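Peptide/nickel transport system substrate-binding protein (Listeria monocytogenes serotype 1/2a, PDB 5KZT) binds peptides and probably delivers them to a membrane transporter for uptake, as an OppA-type solute-binding protein. Local coordinates at residues A296-I301 / D487-Q492; K291-A296 / K360-N365; T272-F277 / L436-T441; D285-N290 / I367-T372. All blocks are in the same frame, centred on the assembly; numbering follows the deposited sequence.

Interaction 1. Residues A296-I301 / D487-Q492; sequences AIALAI and DDVAIQ
Gln-492 lays its side chain against Ala-298 and ends in a hydrogen bond to that residue's own carbonyl: NE2 donates to Ala-298 O at 2.9 Å, with an N-H...O angle of 164°. The oxygen lies close to the plane of the glutamine amide, yet the amide nitrogen stands well above the carbonyl plane of Ala-298. With CG of Gln-492 anti to the backbone N (chi1 175°), that atom comes within 3.8 Å of Ala-298 CB; the bend at chi2 then turns the amide toward Ala-298 O. A methyl group suits position 298, because it lets the strand residue lie flush on the helix. Val-489 CG1 meets the same methyl, Ala-298 CB, at 3.9 Å. The amide has a second acceptor, since NE2 also bonds Leu-344 O, and this two-point grip should fix its rotation in a buried place. Val-489 turns the chain with positive phi just after helix 471-487, and its carbonyl accepts from Arg-294 NE. The contact thus pins helix 291-299 to the start of strand 491-503, whose Gln-492 pairs with Ile-275 of strand 264-277, while helices 348-362 and 377-393 also pack against the helix.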
# COMPACT_ATOMS: atom_id res chain seq x y z
N ALA A 296 -18.04 10.93 -17.18
CA ALA A 296 -17.89 12.39 -17.36
C ALA A 296 -16.72 12.92 -16.54
O ALA A 296 -15.84 13.60 -17.08
CB ALA A 296 -19.16 13.11 -16.98
N ILE A 297 -16.71 12.60 -15.24
CA ILE A 297 -15.62 13.01 -14.35
C ILE A 297 -14.29 12.40 -14.84
O ILE A 297 -13.27 13.10 -14.92
CB ILE A 297 -15.89 12.57 -12.88
CG1 ILE A 297 -17.16 13.23 -12.31
CG2 ILE A 297 -14.69 12.80 -11.97
CD1 ILE A 297 -17.16 14.71 -12.22
N ALA A 298 -14.32 11.11 -15.19
CA ALA A 298 -13.11 10.38 -15.55
C ALA A 298 -12.38 11.00 -16.73
O ALA A 298 -11.16 11.17 -16.69
CB ALA A 298 -13.43 8.92 -15.87
N LEU A 299 -13.14 11.30 -17.78
CA LEU A 299 -12.58 11.75 -19.04
C LEU A 299 -12.32 13.25 -19.09
O LEU A 299 -11.75 13.73 -20.08
CB LEU A 299 -13.48 11.33 -20.20
CG LEU A 299 -13.75 9.84 -20.37
CD1 LEU A 299 -14.62 9.65 -21.60
CD2 LEU A 299 -12.48 9.02 -20.50
N ALA A 300 -12.68 13.98 -18.04
CA ALA A 300 -12.59 15.44 -18.05
C ALA A 300 -11.32 15.96 -17.37
O ALA A 300 -11.20 17.18 -17.19
CB ALA A 300 -13.82 16.05 -17.41
N ILE A 301 -10.38 15.08 -17.02
CA ILE A 301 -9.16 15.49 -16.31
C ILE A 301 -7.94 15.35 -17.23
O ILE A 301 -7.56 14.24 -17.63
CB ILE A 301 -8.97 14.73 -14.99
CG1 ILE A 301 -10.16 14.99 -14.06
CG2 ILE A 301 -7.67 15.15 -14.29
CD1 ILE A 301 -10.27 14.06 -12.86
N ASP A 487 -15.31 -0.66 -19.72
CA ASP A 487 -16.72 -1.06 -19.68
C ASP A 487 -17.51 -0.41 -18.52
O ASP A 487 -18.62 0.06 -18.73
CB ASP A 487 -16.86 -2.59 -19.61
CG ASP A 487 -16.15 -3.32 -20.76
OD1 ASP A 487 -15.73 -2.65 -21.75
OD2 ASP A 487 -15.98 -4.57 -20.66
N ASP A 488 -16.96 -0.42 -17.30
CA ASP A 488 -17.69 -0.00 -16.10
C ASP A 488 -17.28 1.34 -15.52
O ASP A 488 -18.01 1.92 -14.73
CB ASP A 488 -17.56 -1.07 -15.00
CG ASP A 488 -18.28 -2.37 -15.34
OD1 ASP A 488 -18.94 -2.45 -16.39
OD2 ASP A 488 -18.21 -3.34 -14.57
N VAL A 489 -16.11 1.85 -15.88
CA VAL A 489 -15.61 3.09 -15.25
C VAL A 489 -15.72 3.02 -13.71
O VAL A 489 -16.22 3.94 -13.05
CB VAL A 489 -16.34 4.35 -15.78
CG1 VAL A 489 -15.47 5.59 -15.59
CG2 VAL A 489 -16.73 4.22 -17.25
N ALA A 490 -15.27 1.90 -13.13
CA ALA A 490 -15.30 1.69 -11.67
C ALA A 490 -14.42 2.73 -10.96
O ALA A 490 -14.75 3.21 -9.87
CB ALA A 490 -14.80 0.29 -11.33
N ILE A 491 -13.27 2.99 -11.59
CA ILE A 491 -12.26 3.97 -11.12
C ILE A 491 -11.65 4.66 -12.32
O ILE A 491 -11.88 4.25 -13.44
CB ILE A 491 -11.11 3.29 -10.36
CG1 ILE A 491 -10.41 2.25 -11.24
CG2 ILE A 491 -11.63 2.65 -9.09
CD1 ILE A 491 -9.08 1.82 -10.70
N GLN A 492 -10.85 5.69 -12.08
CA GLN A 492 -10.10 6.36 -13.15
C GLN A 492 -8.64 6.52 -12.75
O GLN A 492 -8.30 7.41 -11.99
CB GLN A 492 -10.71 7.73 -13.51
CG GLN A 492 -9.93 8.57 -14.54
CD GLN A 492 -9.66 7.88 -15.88
OE1 GLN A 492 -9.30 6.71 -15.92
NE2 GLN A 492 -9.84 8.61 -16.99

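Interaction 2. Residues K291-A296 / K360-N365; sequences KNIRKA and KELGVN
Two helix ends meet here, the first turn of helix 291-299 and the last turn of helix 348-362, through Asn-292 with Glu-361 and Ile-293 with Leu-362. Asn-292 ND2 donates to Glu-361 OE1 at 3.2 Å, the carboxylate oxygen lying near the amide plane while the nitrogen comes from above the carboxylate plane. The two side chains run across each other at about a right angle. Glu-361 extends beyond CG, long enough to span the gap between the helices. Its OE1 is held by more than one donor: a water links it to Asn-292 N, accepting from that backbone nitrogen at 3.1 Å, and Asn-290 ND2 binds it as well. Asn-290 is the N-cap of helix 291-299, its OD1 taking the backbone N of Ile-293, so the carboxylate sits by a helix N terminus, where the helix dipole would probably favour its negative charge. At the other helix end Gly-363, with positive phi, closes a Schellman motif, a backbone conformation that glycine adopts readily. Below the polar pair Ile-293 CG1 and Leu-362 CD1 touch tip to tip at 3.8 Å. Both residues also pack on Ile-367 of strand 367-374, and branched aliphatic chains suit this apolar seam under a solvent-facing carboxylate.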
# COMPACT_ATOMS: atom_id res chain seq x y z
N LYS A 291 -23.31 5.49 -14.46
CA LYS A 291 -22.06 5.25 -15.18
C LYS A 291 -21.67 6.43 -16.04
O LYS A 291 -20.48 6.73 -16.17
CB LYS A 291 -22.20 4.05 -16.11
CG LYS A 291 -20.86 3.47 -16.58
CD LYS A 291 -20.83 3.08 -18.04
CE LYS A 291 -21.88 2.07 -18.42
NZ LYS A 291 -21.40 0.67 -18.25
N ASN A 292 -22.66 7.06 -16.68
CA ASN A 292 -22.36 8.23 -17.49
C ASN A 292 -21.71 9.34 -16.67
O ASN A 292 -20.82 10.02 -17.17
CB ASN A 292 -23.59 8.75 -18.20
CG ASN A 292 -23.81 8.09 -19.53
OD1 ASN A 292 -22.87 7.88 -20.30
ND2 ASN A 292 -25.05 7.78 -19.83
N ILE A 293 -22.16 9.51 -15.42
CA ILE A 293 -21.58 10.52 -14.52
C ILE A 293 -20.14 10.16 -14.14
O ILE A 293 -19.28 11.05 -14.14
CB ILE A 293 -22.48 10.73 -13.28
CG1 ILE A 293 -23.88 11.23 -13.70
CG2 ILE A 293 -21.83 11.67 -12.27
CD1 ILE A 293 -23.90 12.53 -14.48
N ARG A 294 -19.87 8.87 -13.85
CA ARG A 294 -18.49 8.40 -13.61
C ARG A 294 -17.58 8.71 -14.81
O ARG A 294 -16.47 9.22 -14.65
CB ARG A 294 -18.45 6.89 -13.31
CG ARG A 294 -19.18 6.50 -12.02
CD ARG A 294 -18.76 5.13 -11.55
NE ARG A 294 -19.10 4.04 -12.47
CZ ARG A 294 -20.28 3.43 -12.56
NH1 ARG A 294 -21.34 3.81 -11.84
NH2 ARG A 294 -20.41 2.42 -13.43
N LYS A 295 -18.09 8.39 -16.00
CA LYS A 295 -17.37 8.59 -17.27
C LYS A 295 -17.07 10.07 -17.51
O LYS A 295 -16.00 10.41 -17.99
CB LYS A 295 -18.18 8.01 -18.45
CG LYS A 295 -17.45 8.08 -19.79
CD LYS A 295 -18.27 7.48 -20.93
CE LYS A 295 -18.26 5.95 -20.92
NZ LYS A 295 -16.90 5.42 -21.21
N ALA A 296 -18.04 10.93 -17.18
CA ALA A 296 -17.89 12.39 -17.36
C ALA A 296 -16.72 12.92 -16.54
O ALA A 296 -15.84 13.60 -17.08
CB ALA A 296 -19.16 13.11 -16.98
N LYS A 360 -29.35 13.93 -17.92
CA LYS A 360 -30.68 13.61 -18.45
C LYS A 360 -31.27 12.37 -17.74
O LYS A 360 -32.44 12.37 -17.34
CB LYS A 360 -30.60 13.40 -19.97
CG LYS A 360 -31.93 13.46 -20.70
CD LYS A 360 -31.80 13.04 -22.16
CE LYS A 360 -31.07 14.07 -23.03
NZ LYS A 360 -31.84 15.32 -23.29
N GLU A 361 -30.45 11.33 -17.57
CA GLU A 361 -30.90 10.09 -16.91
C GLU A 361 -31.29 10.34 -15.46
O GLU A 361 -32.27 9.76 -14.99
CB GLU A 361 -29.82 9.00 -16.98
CG GLU A 361 -29.63 8.43 -18.38
CD GLU A 361 -28.36 7.60 -18.55
OE1 GLU A 361 -27.43 7.69 -17.72
OE2 GLU A 361 -28.29 6.84 -19.54
N LEU A 362 -30.53 11.19 -14.76
CA LEU A 362 -30.83 11.57 -13.37
C LEU A 362 -31.93 12.63 -13.21
O LEU A 362 -32.40 12.87 -12.10
CB LEU A 362 -29.55 12.11 -12.69
CG LEU A 362 -28.40 11.12 -12.59
CD1 LEU A 362 -27.22 11.83 -11.93
CD2 LEU A 362 -28.81 9.88 -11.83
N GLY A 363 -32.30 13.29 -14.31
CA GLY A 363 -33.32 14.34 -14.29
C GLY A 363 -32.91 15.61 -13.55
O GLY A 363 -33.76 16.23 -12.93
N VAL A 364 -31.63 15.98 -13.63
CA VAL A 364 -31.10 17.19 -12.96
C VAL A 364 -30.27 18.05 -13.91
O VAL A 364 -29.81 17.57 -14.94
CB VAL A 364 -30.26 16.86 -11.71
CG1 VAL A 364 -31.16 16.46 -10.54
CG2 VAL A 364 -29.22 15.77 -12.00
N ASN A 365 -30.11 19.33 -13.56
CA ASN A 365 -29.28 20.30 -14.31
C ASN A 365 -27.94 20.58 -13.67
O ASN A 365 -27.02 21.06 -14.33
CB ASN A 365 -29.99 21.66 -14.42
CG ASN A 365 -31.47 21.53 -14.69
OD1 ASN A 365 -31.93 20.51 -15.20
ND2 ASN A 365 -32.24 22.57 -14.36
O HOH W 1 -25.42 5.65 -17.21

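Interaction 3. Residues T272-F277 / L436-T441; sequences TFYIKF and LDLFVT
Aromatic packing dominates this contact: Phe-439 turns its edge toward the face of Tyr-274 in an offset edge-to-face pair. The ring centroids are 5.8 Å apart and the planes stand at 80°. Phe-439 CZ does the touching, 3.7 Å from Tyr-274 CE2, while Tyr-274 CZ lies in the plane of the phenylalanine ring at its edge. The two side chains arrive from opposite directions, the tyrosine from the strand and the phenylalanine from the loop. Tyr-274 holds CG between its backbone N and carbonyl carbon (chi1 51°), a rotamer that lifts the ring off the strand toward residues 438 and 439. Phenylalanine suits the loop position as a flat apolar ring that can place its edge against the outer part of the tyrosine ring.

Aliphatic contact supplements the ring pair. Leu-438 CD1 approaches Tyr-274 OH at 3.8 Å, one methyl of its branched end resting against the phenol oxygen, and Leu-438 CB lies 3.7 Å above the plane of the Phe-439 ring, toward its rim. Two consecutive residues, Leu-438 at the end of a short 3-10 turn and Phe-439 after it, thus meet one tyrosine.

Tyr-274 belongs to strand 264-277, which pairs with strand 420-425 through Ser-423 and with strand 491-503; Ile-491 of the latter touches both aromatic side chains. Phe-439 packs on Tyr-455 of helix 453-459, so the contact joins the sheet to the loop between helices 433-436 and 453-459.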
# COMPACT_ATOMS: atom_id res chain seq x y z
N THR A 272 -0.02 3.20 -8.54
CA THR A 272 -1.00 3.90 -9.36
C THR A 272 -1.94 4.69 -8.46
O THR A 272 -2.46 4.16 -7.47
CB THR A 272 -1.82 2.88 -10.15
OG1 THR A 272 -0.93 2.12 -10.98
CG2 THR A 272 -2.88 3.59 -11.02
N PHE A 273 -2.13 5.97 -8.80
CA PHE A 273 -3.08 6.83 -8.14
C PHE A 273 -4.30 6.97 -9.05
O PHE A 273 -4.16 7.11 -10.27
CB PHE A 273 -2.46 8.19 -7.81
CG PHE A 273 -1.81 8.22 -6.47
CD1 PHE A 273 -0.57 7.61 -6.28
CD2 PHE A 273 -2.46 8.76 -5.38
CE1 PHE A 273 0.03 7.60 -5.03
CE2 PHE A 273 -1.85 8.77 -4.13
CZ PHE A 273 -0.61 8.18 -3.96
N TYR A 274 -5.48 6.86 -8.45
CA TYR A 274 -6.70 6.77 -9.21
C TYR A 274 -7.81 7.44 -8.45
O TYR A 274 -7.76 7.55 -7.22
CB TYR A 274 -7.07 5.33 -9.53
CG TYR A 274 -7.07 4.38 -8.35
CD1 TYR A 274 -5.90 3.71 -7.99
CD2 TYR A 274 -8.22 4.15 -7.59
CE1 TYR A 274 -5.87 2.83 -6.92
CE2 TYR A 274 -8.19 3.27 -6.50
CZ TYR A 274 -7.01 2.62 -6.18
OH TYR A 274 -6.93 1.75 -5.12
N ILE A 275 -8.82 7.86 -9.20
CA ILE A 275 -10.05 8.37 -8.64
C ILE A 275 -10.95 7.19 -8.29
O ILE A 275 -11.25 6.35 -9.16
CB ILE A 275 -10.82 9.27 -9.65
CG1 ILE A 275 -9.93 10.39 -10.20
CG2 ILE A 275 -12.09 9.83 -9.01
CD1 ILE A 275 -9.52 11.43 -9.19
N LYS A 276 -11.42 7.13 -7.04
CA LYS A 276 -12.48 6.22 -6.64
C LYS A 276 -13.87 6.87 -6.70
O LYS A 276 -14.07 7.97 -6.19
CB LYS A 276 -12.22 5.71 -5.23
CG LYS A 276 -11.01 4.80 -5.12
CD LYS A 276 -10.85 4.20 -3.73
CE LYS A 276 -11.83 3.08 -3.47
NZ LYS A 276 -11.52 2.46 -2.18
N PHE A 277 -14.83 6.17 -7.29
CA PHE A 277 -16.21 6.64 -7.41
C PHE A 277 -17.10 5.85 -6.47
O PHE A 277 -17.48 4.72 -6.78
CB PHE A 277 -16.68 6.41 -8.84
CG PHE A 277 -15.94 7.23 -9.87
CD1 PHE A 277 -16.03 8.62 -9.87
CD2 PHE A 277 -15.19 6.62 -10.87
CE1 PHE A 277 -15.36 9.38 -10.83
CE2 PHE A 277 -14.52 7.38 -11.84
CZ PHE A 277 -14.60 8.75 -11.81
N LEU A 436 -5.76 -5.88 -9.24
CA LEU A 436 -7.09 -6.23 -9.75
C LEU A 436 -8.02 -6.76 -8.66
O LEU A 436 -9.22 -6.46 -8.67
CB LEU A 436 -6.97 -7.23 -10.89
CG LEU A 436 -6.17 -6.80 -12.14
CD1 LEU A 436 -5.84 -8.00 -13.02
CD2 LEU A 436 -6.92 -5.76 -12.94
N ASP A 437 -7.47 -7.50 -7.70
CA ASP A 437 -8.26 -8.07 -6.62
C ASP A 437 -8.96 -7.05 -5.72
O ASP A 437 -9.91 -7.39 -5.02
CB ASP A 437 -7.40 -8.96 -5.74
CG ASP A 437 -7.03 -10.26 -6.39
OD1 ASP A 437 -7.53 -10.60 -7.50
OD2 ASP A 437 -6.23 -10.98 -5.79
N LEU A 438 -8.50 -5.80 -5.73
CA LEU A 438 -9.15 -4.77 -4.93
C LEU A 438 -10.64 -4.58 -5.22
O LEU A 438 -11.41 -4.26 -4.31
CB LEU A 438 -8.45 -3.43 -5.17
CG LEU A 438 -6.95 -3.35 -4.87
CD1 LEU A 438 -6.39 -1.97 -5.22
CD2 LEU A 438 -6.63 -3.71 -3.43
N PHE A 439 -11.05 -4.78 -6.46
CA PHE A 439 -12.38 -4.33 -6.89
C PHE A 439 -13.39 -5.45 -7.11
O PHE A 439 -14.43 -5.24 -7.73
CB PHE A 439 -12.21 -3.42 -8.10
CG PHE A 439 -11.32 -2.24 -7.80
CD1 PHE A 439 -11.75 -1.24 -6.93
CD2 PHE A 439 -10.02 -2.18 -8.30
CE1 PHE A 439 -10.94 -0.17 -6.60
CE2 PHE A 439 -9.19 -1.10 -7.97
CZ PHE A 439 -9.66 -0.09 -7.13
N VAL A 440 -13.08 -6.64 -6.57
CA VAL A 440 -14.07 -7.69 -6.45
C VAL A 440 -15.22 -7.22 -5.53
O VAL A 440 -15.02 -6.37 -4.66
CB VAL A 440 -13.48 -9.04 -5.93
CG1 VAL A 440 -12.38 -9.52 -6.88
CG2 VAL A 440 -12.96 -8.91 -4.50
N THR A 441 -16.41 -7.76 -5.77
CA THR A 441 -17.62 -7.39 -5.03
C THR A 441 -17.38 -7.55 -3.53
O THR A 441 -16.91 -8.58 -3.08
CB THR A 441 -18.84 -8.26 -5.49
OG1 THR A 441 -19.11 -8.02 -6.87
CG2 THR A 441 -20.11 -7.95 -4.67

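Interaction 4. Residues D285-N290 / I367-T372; sequences DTVFAN and ITVEFT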
# COMPACT_ATOMS: atom_id res chain seq x y z
N ASP A 285 -27.89 5.49 -2.97
CA ASP A 285 -27.09 5.66 -4.19
C ASP A 285 -26.64 7.09 -4.26
O ASP A 285 -27.39 7.99 -3.93
CB ASP A 285 -27.91 5.38 -5.45
CG ASP A 285 -28.31 3.93 -5.61
OD1 ASP A 285 -27.80 3.02 -4.92
OD2 ASP A 285 -29.18 3.69 -6.47
N THR A 286 -25.39 7.30 -4.67
CA THR A 286 -24.87 8.63 -4.98
C THR A 286 -25.03 8.84 -6.49
O THR A 286 -25.40 7.92 -7.22
CB THR A 286 -23.38 8.75 -4.66
OG1 THR A 286 -22.64 7.93 -5.56
CG2 THR A 286 -23.07 8.35 -3.21
N VAL A 287 -24.70 10.03 -6.97
CA VAL A 287 -24.70 10.29 -8.43
C VAL A 287 -23.75 9.37 -9.22
O VAL A 287 -23.96 9.14 -10.42
CB VAL A 287 -24.38 11.76 -8.78
CG1 VAL A 287 -25.47 12.68 -8.23
CG2 VAL A 287 -22.98 12.18 -8.30
N PHE A 288 -22.71 8.86 -8.55
CA PHE A 288 -21.75 7.99 -9.20
C PHE A 288 -22.26 6.56 -9.35
O PHE A 288 -21.57 5.73 -9.91
CB PHE A 288 -20.41 8.02 -8.48
CG PHE A 288 -19.74 9.36 -8.51
CD1 PHE A 288 -19.42 9.94 -9.72
CD2 PHE A 288 -19.39 10.01 -7.34
CE1 PHE A 288 -18.80 11.17 -9.76
CE2 PHE A 288 -18.76 11.24 -7.37
CZ PHE A 288 -18.46 11.82 -8.59
N ALA A 289 -23.47 6.26 -8.85
CA ALA A 289 -24.18 5.05 -9.24
C ALA A 289 -24.53 5.08 -10.75
O ALA A 289 -24.73 4.04 -11.35
CB ALA A 289 -25.43 4.87 -8.39
N ASN A 290 -24.58 6.28 -11.34
CA ASN A 290 -24.77 6.47 -12.78
C ASN A 290 -23.43 6.43 -13.52
O ASN A 290 -22.56 7.26 -13.27
CB ASN A 290 -25.45 7.81 -13.05
CG ASN A 290 -25.75 8.03 -14.52
OD1 ASN A 290 -24.85 8.29 -15.30
ND2 ASN A 290 -27.01 7.91 -14.89
N ILE A 367 -25.14 19.29 -10.18
CA ILE A 367 -24.71 18.27 -9.22
C ILE A 367 -23.61 18.90 -8.38
O ILE A 367 -22.73 19.57 -8.92
CB ILE A 367 -24.16 17.00 -9.95
CG1 ILE A 367 -25.31 16.14 -10.49
CG2 ILE A 367 -23.28 16.15 -9.02
CD1 ILE A 367 -24.89 15.06 -11.47
N THR A 368 -23.69 18.71 -7.05
CA THR A 368 -22.57 18.98 -6.12
C THR A 368 -22.02 17.67 -5.60
O THR A 368 -22.78 16.81 -5.18
CB THR A 368 -23.03 19.82 -4.90
OG1 THR A 368 -23.58 21.05 -5.36
CG2 THR A 368 -21.85 20.12 -3.95
N VAL A 369 -20.70 17.51 -5.65
CA VAL A 369 -20.04 16.37 -5.03
C VAL A 369 -18.79 16.83 -4.32
O VAL A 369 -18.17 17.82 -4.72
CB VAL A 369 -19.69 15.25 -6.04
CG1 VAL A 369 -20.95 14.47 -6.42
CG2 VAL A 369 -18.95 15.78 -7.26
N GLU A 370 -18.41 16.08 -3.27
CA GLU A 370 -17.24 16.38 -2.46
C GLU A 370 -16.09 15.45 -2.86
O GLU A 370 -16.26 14.23 -2.90
CB GLU A 370 -17.63 16.26 -0.99
CG GLU A 370 -16.55 15.97 0.06
CD GLU A 370 -17.19 15.34 1.31
OE1 GLU A 370 -17.16 14.07 1.51
OE2 GLU A 370 -17.79 16.15 2.06
N PHE A 371 -14.93 16.05 -3.16
CA PHE A 371 -13.73 15.32 -3.53
C PHE A 371 -12.82 15.20 -2.30
O PHE A 371 -12.40 16.23 -1.75
CB PHE A 371 -13.01 16.05 -4.66
CG PHE A 371 -11.84 15.30 -5.22
CD1 PHE A 371 -12.02 14.06 -5.82
CD2 PHE A 371 -10.56 15.81 -5.13
CE1 PHE A 371 -10.94 13.35 -6.32
CE2 PHE A 371 -9.47 15.10 -5.63
CZ PHE A 371 -9.66 13.87 -6.23
N THR A 372 -12.52 13.97 -1.88
CA THR A 372 -11.61 13.76 -0.75
C THR A 372 -10.16 13.46 -1.19
O THR A 372 -9.91 12.59 -2.02
CB THR A 372 -12.10 12.65 0.18
OG1 THR A 372 -13.37 13.02 0.73
CG2 THR A 372 -11.15 12.43 1.34
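Val-287 is the bump in this contact, set between Ile-367 and Val-369, alternate residues on one side of strand 367-374. Val-287 CG2 makes the closest touch, 3.6 Å from Val-369 CG1, and is also 4.0 Å from Ile-367 CG2, so a single methyl settles into the dip between the two strand side chains. Val-287 CG1 lies instead along the isoleucine, 4.1 Å from both Ile-367 CG1 and Ile-367 CD1. Valine and isoleucine slide past each other in opposite directions, each branch of the valine finding a different part of its neighbour. Beta-branched Ile-367 and Val-369 are at home in a strand, and the two methyls of Val-287 give it a compact bump that interlocks with them.

Phe-288 adds a flat wall beside the bump. Val-287 CG2 sits over the centre of its ring, 4.2 Å above the plane, while Phe-288 CE2 reaches Val-369 CG1 at 4.0 Å. Val-369 CG1 therefore fills the corner between the Val-287 methyl and the Phe-288 ring. The ring gets there with CG anti to the carbonyl carbon (chi1 -64°), which swings it toward the strand although the bond leaving its backbone runs to one side.

An ST turn shapes the loop: Thr-286 OG1 accepts from Phe-288 N at 3.1 Å, at the start of a 3-10 turn that presents Val-287 and Phe-288 together.

Beyond the contact, Phe-288 meets Phe-277 and Phe-420, rings from strands 264-277 and 420-425, and packs on Ile-293 and Ile-297 of helix 291-299. Ile-367 is flanked by helix 348-362, and its strand pairs in parallel with strands 397-404 and 420-425.

From the N terminus, strand segment 272-277 comes first, and interaction 3 closes a long loop from it to 436-441. Inside that loop interaction 4 joins 285-290 to 367-372, and within this in turn interaction 2 joins 291-296 to 360-365, giving three nested closures. Interaction 1 starts within them, at 296-301, but ends at 487-492 beyond them all, so it crosses the other three. Interactions 1 and 2 share Ala-296 and helix 291-299, while Ile-275 CD1 of interaction 3 packs on Phe-371 CE1 of interaction 4. Interactions 1, 3 and 4 all reach one mixed sheet, and together the four tie helices 291-299 and 348-362 and two loops to it.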